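Local coordinates for protein Trypsin/chymotrypsin inhibitor (Alocasia macrorrhizos, PDB 5YCZ) that inhibits the serine proteases trypsin and alpha-chymotrypsin as a dimeric Kunitz-type (beta-trefoil) storage-tissue protein of giant taro, at residues E11-R14 / G15-Y18; A33-K36 / G37-P40. All blocks are in the same frame, centred on the assembly; numbering follows the deposited sequence.

Two bends of the same beta-trefoil chain show how short-range contacts fix the course of loops in a fold built of strands, the first partly buried and the second on the surface. Interaction 1 (residues 11-18) bends the chain just before strand 18-22, whereas interaction 2 (residues 33-40) rounds the loop between strands 30-33 and 42-45. Their centres are 28 Å apart and their nearest atoms about 15 Å, so they do not touch. Both put glycine with positive phi in the bend, but a tyrosine hydroxyl closes the first and a backbone carbonyl the second. Interaction 1 adjoins the predicted reactive bond, Leu56-Ala57; interaction 2 lies away from it and contains Cys39, disulfide-bonded to Cys84.

Interaction 1: E11-R14 / G15-Y18; sequences ELQR and GQLY
Tyr18 reaches back across the bend with its phenol, and the hydroxyl meets the backbone of Gln13: Gln13 N donates to Tyr18 OH over 2.7 Å, with an N-H...O angle of 152°. Tyr18 CG lies anti to the carbonyl carbon and beside the backbone N (chi1 -57°), which sends the side chain toward the earlier half of the loop. Leu12 CG sits 4.3 Å above one face of the Tyr18 ring, displaced toward the rim, while Leu12 CD1 comes to 4.0 Å from Tyr18 CE2. A polar grip at the end of the phenol and a leucine over its face thus act together on one buried ring.

Nearer the surface, Gln13 and Gln16 run side by side and point the same way. They touch through their aliphatic portions, Gln13 CB lying 3.4 Å from Gln16 CG, and their amides stand almost at right angles, with planes 83° apart. Between them the chain turns through Arg14 and Gly15, whose backbone angles resemble those at the centre of a type II turn; the positive phi of Gly15 suits a residue without a side chain. The Arg14 guanidinium is engaged outside the bend, NH2 hydrogen-bonding to Asp65 O.

Backbone bonds of Gly15 with Phe58 and of Tyr18 with Leu56 attach the bend to strand 55-60. Gly15 thereby lies close to Ala57 of the predicted Leu56-Ala57 reactive bond. On the other flank, strand 176-180 receives Leu12 on Phe178, and both Gln16 and Tyr18 on Lys180, as the chain enters strand 18-22 of the beta-trefoil between these two neighbours.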
# COMPACT_ATOMS: atom_id res chain seq x y z
N GLU A 11 2.28 18.38 11.02
CA GLU A 11 3.11 18.00 9.89
C GLU A 11 2.54 16.75 9.20
O GLU A 11 1.56 16.14 9.66
CB GLU A 11 4.54 17.76 10.34
CG GLU A 11 5.19 18.96 11.00
CD GLU A 11 6.62 18.68 11.42
OE1 GLU A 11 6.86 17.64 12.08
OE2 GLU A 11 7.50 19.50 11.08
N LEU A 12 3.18 16.37 8.09
CA LEU A 12 2.77 15.22 7.28
C LEU A 12 3.65 14.05 7.68
O LEU A 12 4.79 13.93 7.22
CB LEU A 12 2.89 15.51 5.79
CG LEU A 12 1.58 15.62 5.02
CD1 LEU A 12 0.69 16.67 5.67
CD2 LEU A 12 1.80 15.94 3.55
N GLN A 13 3.13 13.18 8.52
CA GLN A 13 3.95 12.07 8.99
C GLN A 13 4.18 11.09 7.85
O GLN A 13 3.33 10.91 6.98
CB GLN A 13 3.29 11.39 10.18
CG GLN A 13 4.24 10.60 11.05
CD GLN A 13 4.48 11.26 12.40
OE1 GLN A 13 3.60 11.97 12.92
NE2 GLN A 13 5.66 11.03 12.99
N ARG A 14 5.35 10.47 7.85
CA ARG A 14 5.64 9.46 6.86
C ARG A 14 4.80 8.22 7.14
O ARG A 14 4.76 7.73 8.27
CB ARG A 14 7.13 9.11 6.87
CG ARG A 14 7.42 7.76 6.25
CD ARG A 14 8.83 7.30 6.58
NE ARG A 14 9.82 8.17 5.98
CZ ARG A 14 10.54 7.86 4.91
NH1 ARG A 14 10.37 6.68 4.30
NH2 ARG A 14 11.43 8.73 4.43
N GLY A 15 4.12 7.73 6.10
CA GLY A 15 3.38 6.50 6.18
C GLY A 15 1.97 6.62 6.71
O GLY A 15 1.16 5.72 6.46
N GLN A 16 1.64 7.68 7.45
CA GLN A 16 0.28 7.82 7.93
C GLN A 16 -0.67 8.15 6.77
O GLN A 16 -0.25 8.56 5.69
CB GLN A 16 0.18 8.89 9.01
CG GLN A 16 1.21 8.76 10.13
CD GLN A 16 1.12 7.45 10.88
OE1 GLN A 16 0.11 7.15 11.51
NE2 GLN A 16 2.19 6.66 10.81
N LEU A 17 -1.97 7.96 7.02
CA LEU A 17 -2.97 8.06 5.97
C LEU A 17 -3.56 9.46 5.92
O LEU A 17 -4.01 9.97 6.94
CB LEU A 17 -4.11 7.06 6.19
CG LEU A 17 -3.81 5.59 6.42
CD1 LEU A 17 -5.09 4.80 6.18
CD2 LEU A 17 -2.71 5.13 5.51
N TYR A 18 -3.60 10.04 4.72
CA TYR A 18 -4.18 11.36 4.50
C TYR A 18 -5.03 11.36 3.23
O TYR A 18 -4.64 10.80 2.22
CB TYR A 18 -3.10 12.45 4.37
CG TYR A 18 -2.14 12.57 5.54
CD1 TYR A 18 -1.12 11.65 5.73
CD2 TYR A 18 -2.25 13.62 6.45
CE1 TYR A 18 -0.24 11.75 6.81
CE2 TYR A 18 -1.38 13.74 7.51
CZ TYR A 18 -0.38 12.80 7.68
OH TYR A 18 0.47 12.92 8.74

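Interaction 2: A33-K36 / G37-P40; sequences AAPK and GSCP
Pro35 O is the polar centre of this turn, accepting a hydrogen bond from Ser38 N at 2.8 Å and a weak one from the Arg83 side chain. The Ser38 bond is fairly straight, with an N-H...O angle of 153°, although its donor is tilted 33° out of the carbonyl plane. It closes a type II beta turn from Pro35 to Ser38, in which Lys36 and Gly37 hold the two central positions. Gly37 has a phi of 79°, readily adopted by glycine, and Lys36 carries its chain outward at the exposed corner.

Apolar contacts run beside the bond. Ser38 CB does the touching on the later side: the serine methylene packs against Pro35 CD at 3.7 Å, and the same Ser38 CB lies 3.2 Å from Pro35 O. Ala34 continues the packing one residue earlier, its methyl facing the later limb, with Ala34 CB 3.7 Å from Ser38 O and 3.8 Å from Ser38 CB.

Arg83 ties the limbs to a second loop, since its NH1 bonds to Ser38 O while NH2 makes the weak bond to Pro35 O. Next to it, Cys84 forms the disulfide with Cys39, which precedes a cis peptide bond to Pro40. The whole is a beta-hairpin connection between antiparallel strands 30-33 and 42-45, whose loop contains a type II turn with glycine in the third position and is joined by the Cys39-Cys84 disulfide to the loop carrying Arg83, within the beta-trefoil of the Kunitz inhibitor family.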
# COMPACT_ATOMS: atom_id res chain seq x y z
N ALA A 33 -8.92 4.26 -10.77
CA ALA A 33 -9.99 3.96 -11.73
C ALA A 33 -9.44 3.33 -13.00
O ALA A 33 -8.33 3.64 -13.45
CB ALA A 33 -10.79 5.21 -12.11
N ALA A 34 -10.26 2.46 -13.60
CA ALA A 34 -10.08 1.93 -14.94
C ALA A 34 -11.38 1.22 -15.32
O ALA A 34 -12.13 0.81 -14.43
CB ALA A 34 -8.88 0.98 -15.01
N PRO A 35 -11.70 1.07 -16.60
CA PRO A 35 -12.94 0.38 -16.96
C PRO A 35 -12.91 -1.04 -16.43
O PRO A 35 -11.87 -1.57 -16.03
CB PRO A 35 -12.95 0.41 -18.49
CG PRO A 35 -12.04 1.57 -18.85
CD PRO A 35 -10.98 1.56 -17.80
N LYS A 36 -14.09 -1.66 -16.42
CA LYS A 36 -14.25 -2.97 -15.81
C LYS A 36 -13.24 -3.95 -16.40
O LYS A 36 -13.23 -4.19 -17.61
CB LYS A 36 -15.68 -3.48 -16.01
CG LYS A 36 -15.87 -4.92 -15.59
CD LYS A 36 -16.99 -5.08 -14.56
CE LYS A 36 -17.22 -6.57 -14.21
NZ LYS A 36 -15.92 -7.34 -14.14
N GLY A 37 -12.39 -4.49 -15.54
CA GLY A 37 -11.42 -5.48 -15.95
C GLY A 37 -10.20 -4.93 -16.64
O GLY A 37 -9.45 -5.69 -17.25
N SER A 38 -9.98 -3.62 -16.57
CA SER A 38 -8.80 -3.03 -17.17
C SER A 38 -7.71 -2.95 -16.11
O SER A 38 -7.99 -2.63 -14.95
CB SER A 38 -9.11 -1.64 -17.73
OG SER A 38 -8.23 -1.28 -18.77
N CYS A 39 -6.47 -3.26 -16.49
CA CYS A 39 -5.35 -3.02 -15.59
C CYS A 39 -4.23 -2.38 -16.38
O CYS A 39 -4.06 -2.69 -17.56
CB CYS A 39 -4.84 -4.31 -14.92
SG CYS A 39 -5.91 -4.98 -13.57
N PRO A 40 -3.44 -1.47 -15.76
CA PRO A 40 -3.51 -1.08 -14.35
C PRO A 40 -4.51 0.04 -14.09
O PRO A 40 -4.98 0.66 -15.04
CB PRO A 40 -2.08 -0.59 -14.04
CG PRO A 40 -1.37 -0.49 -15.36
CD PRO A 40 -2.38 -0.72 -16.45